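Local coordinates for aminotransferase (Psychrobacter arcticus 273-4, PDB 3IF2), which probably transfers amino groups between amino acids and keto acids with the help of pyridoxal 5'-phosphate, perhaps as a valine-pyruvate transaminase, at residues L368-K373 with E413-S418; F186-V191 with V222-E227. One frame throughout, in Å; residues are numbered along the deposited sequence. Where two conformers were deposited one is given.

Interaction 1. Residues L368-K373 with E413-S418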
ATOM      1  N   LEU A 368     -16.298 -12.147 -19.928  1.00 32.41           N
ATOM      2  CA  LEU A 368     -17.327 -11.985 -20.977  1.00 33.91           C
ATOM      3  C   LEU A 368     -18.427 -11.042 -20.382  1.00 34.57           C
ATOM      4  O   LEU A 368     -18.826 -11.169 -19.200  1.00 34.78           O
ATOM      5  CB  LEU A 368     -17.900 -13.320 -21.490  1.00 33.63           C
ATOM      6  CG  LEU A 368     -16.997 -14.129 -22.447  1.00 33.51           C
ATOM      7  CD1 LEU A 368     -17.601 -15.475 -22.726  1.00 33.40           C
ATOM      8  CD2 LEU A 368     -16.732 -13.413 -23.750  1.00 33.20           C
ATOM      9  N   TRP A 369     -18.874 -10.096 -21.198  1.00 34.68           N
ATOM     10  CA  TRP A 369     -19.894  -9.107 -20.831  1.00 35.36           C
ATOM     11  C   TRP A 369     -21.146  -9.463 -21.625  1.00 34.78           C
ATOM     12  O   TRP A 369     -21.153  -9.318 -22.848  1.00 33.23           O
ATOM     13  CB  TRP A 369     -19.364  -7.723 -21.171  1.00 35.81           C
ATOM     14  CG  TRP A 369     -20.223  -6.539 -20.842  1.00 36.24           C
ATOM     15  CD1 TRP A 369     -20.859  -5.718 -21.728  1.00 36.15           C
ATOM     16  CD2 TRP A 369     -20.494  -6.011 -19.548  1.00 36.21           C
ATOM     17  NE1 TRP A 369     -21.511  -4.727 -21.068  1.00 35.74           N
ATOM     18  CE2 TRP A 369     -21.316  -4.884 -19.725  1.00 35.59           C
ATOM     19  CE3 TRP A 369     -20.134  -6.390 -18.246  1.00 36.21           C
ATOM     20  CZ2 TRP A 369     -21.774  -4.115 -18.655  1.00 36.04           C
ATOM     21  CZ3 TRP A 369     -20.602  -5.625 -17.171  1.00 35.62           C
ATOM     22  CH2 TRP A 369     -21.412  -4.501 -17.389  1.00 35.83           C
ATOM     23  N   LEU A 370     -22.167  -9.950 -20.908  1.00 34.65           N
ATOM     24  CA  LEU A 370     -23.417 -10.456 -21.481  1.00 35.43           C
ATOM     25  C   LEU A 370     -24.515  -9.413 -21.347  1.00 36.24           C
ATOM     26  O   LEU A 370     -24.693  -8.873 -20.255  1.00 36.14           O
ATOM     27  CB  LEU A 370     -23.858 -11.747 -20.761  1.00 35.46           C
ATOM     28  CG  LEU A 370     -23.140 -13.080 -21.063  1.00 35.53           C
ATOM     29  CD1 LEU A 370     -21.647 -12.947 -21.150  1.00 35.03           C
ATOM     30  CD2 LEU A 370     -23.510 -14.137 -20.027  1.00 35.51           C
ATOM     31  N   TRP A 371     -25.227  -9.144 -22.455  1.00 36.26           N
ATOM     32  CA  TRP A 371     -26.358  -8.187 -22.520  1.00 35.84           C
ATOM     33  C   TRP A 371     -27.669  -8.917 -22.873  1.00 35.54           C
ATOM     34  O   TRP A 371     -27.828  -9.406 -23.983  1.00 35.36           O
ATOM     35  CB  TRP A 371     -26.038  -7.073 -23.525  1.00 35.69           C
ATOM     36  CG  TRP A 371     -27.145  -6.071 -23.820  1.00 35.70           C
ATOM     37  CD1 TRP A 371     -28.164  -5.676 -22.981  1.00 36.21           C
ATOM     38  CD2 TRP A 371     -27.264  -5.255 -24.988  1.00 35.55           C
ATOM     39  NE1 TRP A 371     -28.950  -4.720 -23.589  1.00 35.66           N
ATOM     40  CE2 TRP A 371     -28.416  -4.431 -24.816  1.00 35.48           C
ATOM     41  CE3 TRP A 371     -26.522  -5.143 -26.176  1.00 35.48           C
ATOM     42  CZ2 TRP A 371     -28.841  -3.512 -25.794  1.00 34.95           C
ATOM     43  CZ3 TRP A 371     -26.953  -4.223 -27.162  1.00 35.55           C
ATOM     44  CH2 TRP A 371     -28.108  -3.426 -26.959  1.00 35.13           C
ATOM     45  N   PHE A 372     -28.583  -8.979 -21.905  1.00 35.81           N
ATOM     46  CA  PHE A 372     -29.902  -9.586 -22.055  1.00 35.98           C
ATOM     47  C   PHE A 372     -30.874  -8.481 -22.471  1.00 36.18           C
ATOM     48  O   PHE A 372     -31.371  -7.757 -21.610  1.00 35.98           O
ATOM     49  CB  PHE A 372     -30.351 -10.229 -20.729  1.00 35.91           C
ATOM     50  CG  PHE A 372     -29.366 -11.211 -20.166  1.00 36.11           C
ATOM     51  CD1 PHE A 372     -29.164 -12.444 -20.782  1.00 36.72           C
ATOM     52  CD2 PHE A 372     -28.655 -10.926 -19.004  1.00 36.12           C
ATOM     53  CE1 PHE A 372     -28.249 -13.363 -20.258  1.00 36.51           C
ATOM     54  CE2 PHE A 372     -27.746 -11.837 -18.474  1.00 36.05           C
ATOM     55  CZ  PHE A 372     -27.542 -13.055 -19.103  1.00 36.16           C
ATOM     56  N   LYS A 373     -31.122  -8.329 -23.778  1.00 36.78           N
ATOM     57  CA  LYS A 373     -32.071  -7.299 -24.270  1.00 38.10           C
ATOM     58  C   LYS A 373     -33.488  -7.534 -23.700  1.00 38.06           C
ATOM     59  O   LYS A 373     -33.988  -8.649 -23.772  1.00 37.73           O
ATOM     60  CB  LYS A 373     -32.162  -7.246 -25.815  1.00 38.75           C
ATOM     61  CG  LYS A 373     -30.981  -6.629 -26.632  1.00 39.32           C
ATOM     62  CD  LYS A 373     -31.351  -6.713 -28.152  1.00 40.02           C
ATOM     63  CE  LYS A 373     -30.273  -6.235 -29.159  1.00 40.45           C
ATOM     64  NZ  LYS A 373     -30.160  -4.765 -29.398  1.00 40.42           N
ATOM     65  N   GLU A 413     -29.269  -4.258 -17.595  1.00 34.04           N
ATOM     66  CA  GLU A 413     -29.445  -5.397 -18.528  1.00 33.90           C
ATOM     67  C   GLU A 413     -28.200  -6.251 -18.796  1.00 33.44           C
ATOM     68  O   GLU A 413     -28.284  -7.193 -19.561  1.00 32.70           O
ATOM     69  CB  GLU A 413     -30.061  -4.897 -19.852  1.00 33.74           C
ATOM     70  CG  GLU A 413     -31.531  -4.509 -19.721  1.00 33.33           C
ATOM     71  CD  GLU A 413     -32.183  -4.105 -21.034  1.00 33.81           C
ATOM     72  OE1 GLU A 413     -31.467  -3.921 -22.050  1.00 33.95           O
ATOM     73  OE2 GLU A 413     -33.438  -3.958 -21.038  1.00 34.16           O
ATOM     74  N   CYS A 414     -27.074  -5.979 -18.136  1.00 33.51           N
ATOM     75  CA  CYS A 414     -25.863  -6.759 -18.371  1.00 33.58           C
ATOM     76  C   CYS A 414     -25.267  -7.427 -17.144  1.00 33.38           C
ATOM     77  O   CYS A 414     -25.639  -7.100 -16.012  1.00 32.55           O
ATOM     78  CB  CYS A 414     -24.817  -5.897 -19.081  1.00 33.91           C
ATOM     79  SG  CYS A 414     -25.464  -5.180 -20.563  1.00 34.11           S
ATOM     80  N   ILE A 415     -24.410  -8.428 -17.393  1.00 33.47           N
ATOM     81  CA  ILE A 415     -23.627  -9.080 -16.334  1.00 34.00           C
ATOM     82  C   ILE A 415     -22.172  -9.281 -16.779  1.00 34.93           C
ATOM     83  O   ILE A 415     -21.908  -9.403 -17.977  1.00 36.03           O
ATOM     84  CB  ILE A 415     -24.266 -10.419 -15.793  1.00 33.90           C
ATOM     85  CG1 ILE A 415     -24.177 -11.584 -16.797  1.00 33.97           C
ATOM     86  CG2 ILE A 415     -25.733 -10.185 -15.314  1.00 31.98           C
ATOM     87  CD1 ILE A 415     -24.858 -12.876 -16.289  1.00 33.80           C
ATOM     88  N   ARG A 416     -21.241  -9.246 -15.820  1.00 35.19           N
ATOM     89  CA  ARG A 416     -19.829  -9.594 -16.066  1.00 35.56           C
ATOM     90  C   ARG A 416     -19.635 -11.037 -15.559  1.00 35.79           C
ATOM     91  O   ARG A 416     -20.097 -11.384 -14.450  1.00 35.05           O
ATOM     92  CB  ARG A 416     -18.856  -8.658 -15.350  1.00 35.51           C
ATOM     93  CG  ARG A 416     -17.428  -8.799 -15.824  1.00 36.01           C
ATOM     94  CD  ARG A 416     -16.462  -8.107 -14.877  1.00 36.26           C
ATOM     95  NE  ARG A 416     -16.333  -8.787 -13.598  1.00 36.53           N
ATOM     96  CZ  ARG A 416     -15.622  -8.337 -12.562  1.00 36.30           C
ATOM     97  NH1 ARG A 416     -14.932  -7.194 -12.622  1.00 35.60           N
ATOM     98  NH2 ARG A 416     -15.583  -9.060 -11.451  1.00 36.88           N
HETATM   99  N   MSE A 417     -18.966 -11.852 -16.379  1.00 36.12           N
HETATM  100  CA  MSE A 417     -18.687 -13.269 -16.096  1.00 36.56           C
HETATM  101  C   MSE A 417     -17.199 -13.529 -16.271  1.00 36.66           C
HETATM  102  O   MSE A 417     -16.647 -13.172 -17.300  1.00 36.45           O
HETATM  103  CB  MSE A 417     -19.454 -14.131 -17.092  1.00 36.31           C
HETATM  104  CG  MSE A 417     -19.362 -15.622 -16.831  1.00 36.34           C
HETATM  105 SE   MSE A 417     -20.330 -16.640 -18.146  0.75 34.70          SE
HETATM  106  CE  MSE A 417     -19.195 -16.206 -19.629  1.00 34.53           C
ATOM    107  N   SER A 418     -16.556 -14.149 -15.288  1.00 37.75           N
ATOM    108  CA  SER A 418     -15.123 -14.444 -15.397  1.00 38.55           C
ATOM    109  C   SER A 418     -14.865 -15.714 -16.225  1.00 37.36           C
ATOM    110  O   SER A 418     -15.406 -16.778 -15.915  1.00 36.99           O
ATOM    111  CB  SER A 418     -14.458 -14.598 -14.029  1.00 39.81           C
ATOM    112  OG  SER A 418     -13.053 -14.892 -14.212  1.00 42.24           O
TER
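Trp369 and Cys414 meet over the indole: Cys414 CB sits on one face of the six-membered ring, 3.6 Å from Trp369 CZ2, a CH-pi contact. Cys414 SG makes oblique sulfur-aromatic contacts with both Trp369 and Trp371, lying 3.6 Å from Trp371 CB, so a small, polarisable cysteine fits between two tryptophans. With CG anti to the backbone N (chi1 -178°), the Trp369 ring swings across toward the partner strand. At the strand end, Trp371 NE1 donates to Glu413 OE1 at 3.1 Å, nearly straight and almost in the indole plane, reaching the anti side of the carboxylate; Gln409 holds the other oxygen, OE2. Behind these side chains is the backbone ladder of antiparallel strands whose axes come within 4.7 Å, with Ile415 N 2.9 Å from Leu370 O. They belong to the smaller sheet of this fold type I aminotransferase. On its apolar face Leu368 CD1 touches Met417 CE (a selenomethionine) at 3.6 Å, and Ile415 CD1 meets the Phe372 ring edge. Leu368, Leu370 and Met417 pack on helix 324-351, Phe372 and Met417 on helix 423-441. The tryptophan face carries polar ends: beyond CB, which meets the Trp369 edge, the Arg416 chain leads away and its NH1 hydrogen-bonds Asn217 OD1, consistent with relatives in which an arginine beside the cofactor-binding asparagine receives the substrate's alpha-carboxylate.

Interaction 2. Residues F186-V191 with V222-E227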
ATOM      1  N   PHE A 186     -23.260 -10.327 -31.332  1.00 38.06           N
ATOM      2  CA  PHE A 186     -22.164  -9.601 -30.685  1.00 38.43           C
ATOM      3  C   PHE A 186     -22.275  -8.098 -30.914  1.00 37.83           C
ATOM      4  O   PHE A 186     -22.982  -7.647 -31.805  1.00 37.48           O
ATOM      5  CB  PHE A 186     -20.778 -10.071 -31.162  1.00 38.98           C
ATOM      6  CG  PHE A 186     -20.495 -11.520 -30.897  1.00 39.18           C
ATOM      7  CD1 PHE A 186     -20.871 -12.501 -31.829  1.00 39.15           C
ATOM      8  CD2 PHE A 186     -19.832 -11.919 -29.729  1.00 39.19           C
ATOM      9  CE1 PHE A 186     -20.602 -13.872 -31.594  1.00 39.18           C
ATOM     10  CE2 PHE A 186     -19.558 -13.295 -29.482  1.00 38.75           C
ATOM     11  CZ  PHE A 186     -19.942 -14.266 -30.419  1.00 38.85           C
ATOM     12  N   PHE A 187     -21.556  -7.340 -30.089  1.00 38.01           N
ATOM     13  CA  PHE A 187     -21.539  -5.877 -30.161  1.00 37.35           C
ATOM     14  C   PHE A 187     -20.242  -5.283 -29.612  1.00 37.01           C
ATOM     15  O   PHE A 187     -19.470  -5.968 -28.941  1.00 37.28           O
ATOM     16  CB  PHE A 187     -22.761  -5.290 -29.446  1.00 37.51           C
ATOM     17  CG  PHE A 187     -22.788  -5.513 -27.943  1.00 36.86           C
ATOM     18  CD1 PHE A 187     -23.130  -6.750 -27.410  1.00 37.04           C
ATOM     19  CD2 PHE A 187     -22.548  -4.460 -27.065  1.00 36.65           C
ATOM     20  CE1 PHE A 187     -23.184  -6.958 -26.027  1.00 36.62           C
ATOM     21  CE2 PHE A 187     -22.609  -4.650 -25.672  1.00 36.54           C
ATOM     22  CZ  PHE A 187     -22.914  -5.903 -25.157  1.00 36.43           C
ATOM     23  N   LYS A 188     -20.010  -4.017 -29.947  1.00 36.60           N
ATOM     24  CA  LYS A 188     -18.834  -3.281 -29.516  1.00 36.03           C
ATOM     25  C   LYS A 188     -19.241  -1.876 -29.117  1.00 35.67           C
ATOM     26  O   LYS A 188     -19.871  -1.161 -29.909  1.00 35.49           O
ATOM     27  CB  LYS A 188     -17.803  -3.185 -30.659  1.00 36.39           C
ATOM     28  CG  LYS A 188     -16.348  -2.768 -30.210  1.00 36.25           C
ATOM     29  CD  LYS A 188     -15.509  -2.170 -31.358  1.00 35.80           C
ATOM     30  CE  LYS A 188     -14.014  -1.998 -31.052  1.00 35.76           C
ATOM     31  NZ  LYS A 188     -13.639  -1.429 -29.707  1.00 35.39           N
ATOM     32  N   TYR A 189     -18.877  -1.488 -27.896  1.00 35.38           N
ATOM     33  CA  TYR A 189     -19.072  -0.128 -27.408  1.00 34.63           C
ATOM     34  C   TYR A 189     -18.063   0.762 -28.145  1.00 35.87           C
ATOM     35  O   TYR A 189     -16.930   0.312 -28.401  1.00 35.06           O
ATOM     36  CB  TYR A 189     -18.821  -0.017 -25.893  1.00 33.37           C
ATOM     37  CG  TYR A 189     -19.816  -0.732 -25.006  1.00 32.26           C
ATOM     38  CD1 TYR A 189     -21.169  -0.390 -25.029  1.00 31.53           C
ATOM     39  CD2 TYR A 189     -19.401  -1.687 -24.064  1.00 31.98           C
ATOM     40  CE1 TYR A 189     -22.098  -1.021 -24.184  1.00 31.12           C
ATOM     41  CE2 TYR A 189     -20.329  -2.330 -23.216  1.00 31.66           C
ATOM     42  CZ  TYR A 189     -21.669  -1.974 -23.283  1.00 31.66           C
ATOM     43  OH  TYR A 189     -22.564  -2.601 -22.465  1.00 31.79           O
ATOM     44  N   ARG A 190     -18.490   1.988 -28.486  1.00 37.51           N
ATOM     45  CA  ARG A 190     -17.625   2.976 -29.160  0.50 38.30           C
ATOM     46  C   ARG A 190     -17.783   4.382 -28.562  1.00 38.43           C
ATOM     47  O   ARG A 190     -18.852   4.756 -28.088  1.00 38.37           O
ATOM     48  CB  ARG A 190     -17.793   2.947 -30.699  0.50 38.82           C
ATOM     49  CG  ARG A 190     -17.051   1.739 -31.348  0.50 38.98           C
ATOM     50  CD  ARG A 190     -16.678   1.927 -32.835  0.50 38.94           C
ATOM     51  NE  ARG A 190     -17.784   1.718 -33.773  0.50 38.58           N
ATOM     52  CZ  ARG A 190     -18.031   0.570 -34.402  0.50 37.96           C
ATOM     53  NH1 ARG A 190     -17.260  -0.495 -34.201  0.50 37.29           N
ATOM     54  NH2 ARG A 190     -19.057   0.491 -35.232  0.50 38.00           N
ATOM     55  N   VAL A 191     -16.686   5.143 -28.581  1.00 38.78           N
ATOM     56  CA  VAL A 191     -16.647   6.473 -27.977  1.00 38.80           C
ATOM     57  C   VAL A 191     -17.536   7.474 -28.729  1.00 39.50           C
ATOM     58  O   VAL A 191     -17.423   7.623 -29.950  1.00 39.62           O
ATOM     59  CB  VAL A 191     -15.195   7.040 -27.850  1.00 38.13           C
ATOM     60  CG1 VAL A 191     -15.213   8.430 -27.216  1.00 37.30           C
ATOM     61  CG2 VAL A 191     -14.323   6.108 -27.017  1.00 37.80           C
ATOM     62  N   VAL A 222     -11.609  -3.178 -26.476  1.00 35.04           N
ATOM     63  CA  VAL A 222     -10.326  -2.547 -26.746  1.00 35.33           C
ATOM     64  C   VAL A 222     -10.633  -1.302 -27.557  1.00 35.97           C
ATOM     65  O   VAL A 222     -11.108  -1.403 -28.695  1.00 37.13           O
ATOM     66  CB  VAL A 222      -9.347  -3.483 -27.479  1.00 34.66           C
ATOM     67  CG1 VAL A 222      -8.045  -2.750 -27.867  1.00 33.77           C
ATOM     68  CG2 VAL A 222      -9.043  -4.663 -26.597  1.00 33.94           C
ATOM     69  N   LEU A 223     -10.399  -0.135 -26.954  1.00 36.91           N
ATOM     70  CA  LEU A 223     -10.549   1.156 -27.637  1.00 37.67           C
ATOM     71  C   LEU A 223      -9.565   1.124 -28.800  1.00 37.18           C
ATOM     72  O   LEU A 223      -8.427   0.721 -28.635  1.00 37.74           O
ATOM     73  CB  LEU A 223     -10.260   2.341 -26.703  1.00 38.06           C
ATOM     74  CG  LEU A 223     -11.245   2.550 -25.540  1.00 38.31           C
ATOM     75  CD1 LEU A 223     -10.641   3.432 -24.439  1.00 38.01           C
ATOM     76  CD2 LEU A 223     -12.567   3.125 -26.036  1.00 38.30           C
ATOM     77  N   THR A 224     -10.034   1.532 -29.970  1.00 37.96           N
ATOM     78  CA  THR A 224      -9.272   1.455 -31.225  1.00 37.40           C
ATOM     79  C   THR A 224      -8.113   2.448 -31.267  1.00 37.76           C
ATOM     80  O   THR A 224      -8.156   3.495 -30.617  1.00 37.96           O
ATOM     81  CB  THR A 224     -10.187   1.689 -32.494  1.00 36.54           C
ATOM     82  OG1 THR A 224     -10.479   3.080 -32.656  1.00 36.33           O
ATOM     83  CG2 THR A 224     -11.502   0.888 -32.419  1.00 36.13           C
ATOM     84  N   ASP A 225      -7.088   2.112 -32.044  1.00 38.78           N
ATOM     85  CA  ASP A 225      -5.957   3.026 -32.275  1.00 40.10           C
ATOM     86  C   ASP A 225      -6.420   4.450 -32.658  1.00 39.99           C
ATOM     87  O   ASP A 225      -5.889   5.436 -32.115  1.00 40.04           O
ATOM     88  CB  ASP A 225      -4.992   2.460 -33.340  1.00 40.41           C
ATOM     89  CG  ASP A 225      -4.130   1.302 -32.819  1.00 40.99           C
ATOM     90  OD1 ASP A 225      -4.050   1.062 -31.577  1.00 40.67           O
ATOM     91  OD2 ASP A 225      -3.492   0.641 -33.676  1.00 41.65           O
ATOM     92  N   GLU A 226      -7.434   4.531 -33.531  1.00 40.04           N
ATOM     93  CA  GLU A 226      -7.997   5.824 -33.962  0.50 39.98           C
ATOM     94  C   GLU A 226      -8.702   6.533 -32.792  1.00 39.96           C
ATOM     95  O   GLU A 226      -8.577   7.753 -32.633  1.00 39.36           O
ATOM     96  CB  GLU A 226      -8.958   5.659 -35.143  0.50 39.80           C
ATOM     97  CG  GLU A 226      -9.305   6.975 -35.840  0.50 39.64           C
ATOM     98  CD  GLU A 226     -10.337   6.801 -36.925  0.50 39.26           C
ATOM     99  OE1 GLU A 226     -10.948   5.715 -37.005  0.50 39.03           O
ATOM    100  OE2 GLU A 226     -10.542   7.761 -37.687  0.50 38.83           O
ATOM    101  N   GLU A 227      -9.423   5.765 -31.967  1.00 39.53           N
ATOM    102  CA  GLU A 227     -10.096   6.322 -30.772  1.00 38.84           C
ATOM    103  C   GLU A 227      -9.075   6.876 -29.751  1.00 37.83           C
ATOM    104  O   GLU A 227      -9.285   7.979 -29.196  1.00 37.76           O
ATOM    105  CB  GLU A 227     -11.036   5.299 -30.108  1.00 39.24           C
ATOM    106  CG  GLU A 227     -12.367   5.069 -30.859  1.00 39.09           C
ATOM    107  CD  GLU A 227     -13.232   3.959 -30.265  1.00 39.37           C
ATOM    108  OE1 GLU A 227     -12.705   3.033 -29.619  1.00 38.73           O
ATOM    109  OE2 GLU A 227     -14.463   3.997 -30.474  1.00 40.77           O
TER
HETATM  110  O   HOH W   1     -14.088   1.015 -28.722  1.00 35.63           O
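A buried polar junction ties Lys188, Arg190 and Val191, in a segment lying on strand 183-190, to the turn that leads into helix 225-237. Lys188 reaches across with CG anti to its own N (chi1 -164°) and bends only at its last torsion, bringing NZ 2.7 Å from Val222 O, well above the carbonyl plane. A lysine suits this place because its ammonium also serves Asn221 and Glu363, the latter through a salt bridge. One water, 2.7 Å from Lys188 NZ, accepts from it and donates to Tyr189 O and Glu227 OE1, bridging two charges whose atoms, Lys188 NZ and Glu227 OE1, stand 4.6 Å apart. Helix 225-237 links the parallel strands 207-213 and 242-245 of the large sheet, a beta-alpha-beta connection of the cofactor domain, so the contact joins the smaller sheet to that domain. Thr224 and Glu227 form a capping box at the helix start: Glu227 N donates to Thr224 OG1 (3.0 Å), and Thr224 N to Glu227 OE1 (3.1 Å). Glu227 OE2 takes the N-H of Val191 at 3.1 Å from above the carboxylate plane, so the same carboxylate also holds segment 186-191. Replacing Glu227 by an alanine removes the carboxylate, which is likely to leave the Val191 and Thr224 amides without their acceptor and the water without one mate. Nearby, Val191 CG2 packs on Leu223 CD2 at 3.6 Å, two branched apolar side chains crossing at about a right angle.

Strand 183-190 carries the connection: this strand of interaction 2 lies in the same mixed sheet as both strands of interaction 1, with strand 357-360 between it and strand 367-372. The centres of the two interactions lie about 17 Å apart, yet side chains bridge the gap: Trp369 NE1 probably hydrogen-bonds Tyr189 OH at 2.8 Å, and Phe187 CZ packs on Trp371 CB at 3.7 Å. Interaction 1 stands nearer the cofactor, the Arg416 side chain being about 6 Å from bound pyridoxal phosphate and about 5 Å from the side chain of Tyr155. Interaction 2 lies further out, with the Leu223 side chain about 11 Å from the cofactor, and joins this sheet to helix 225-237.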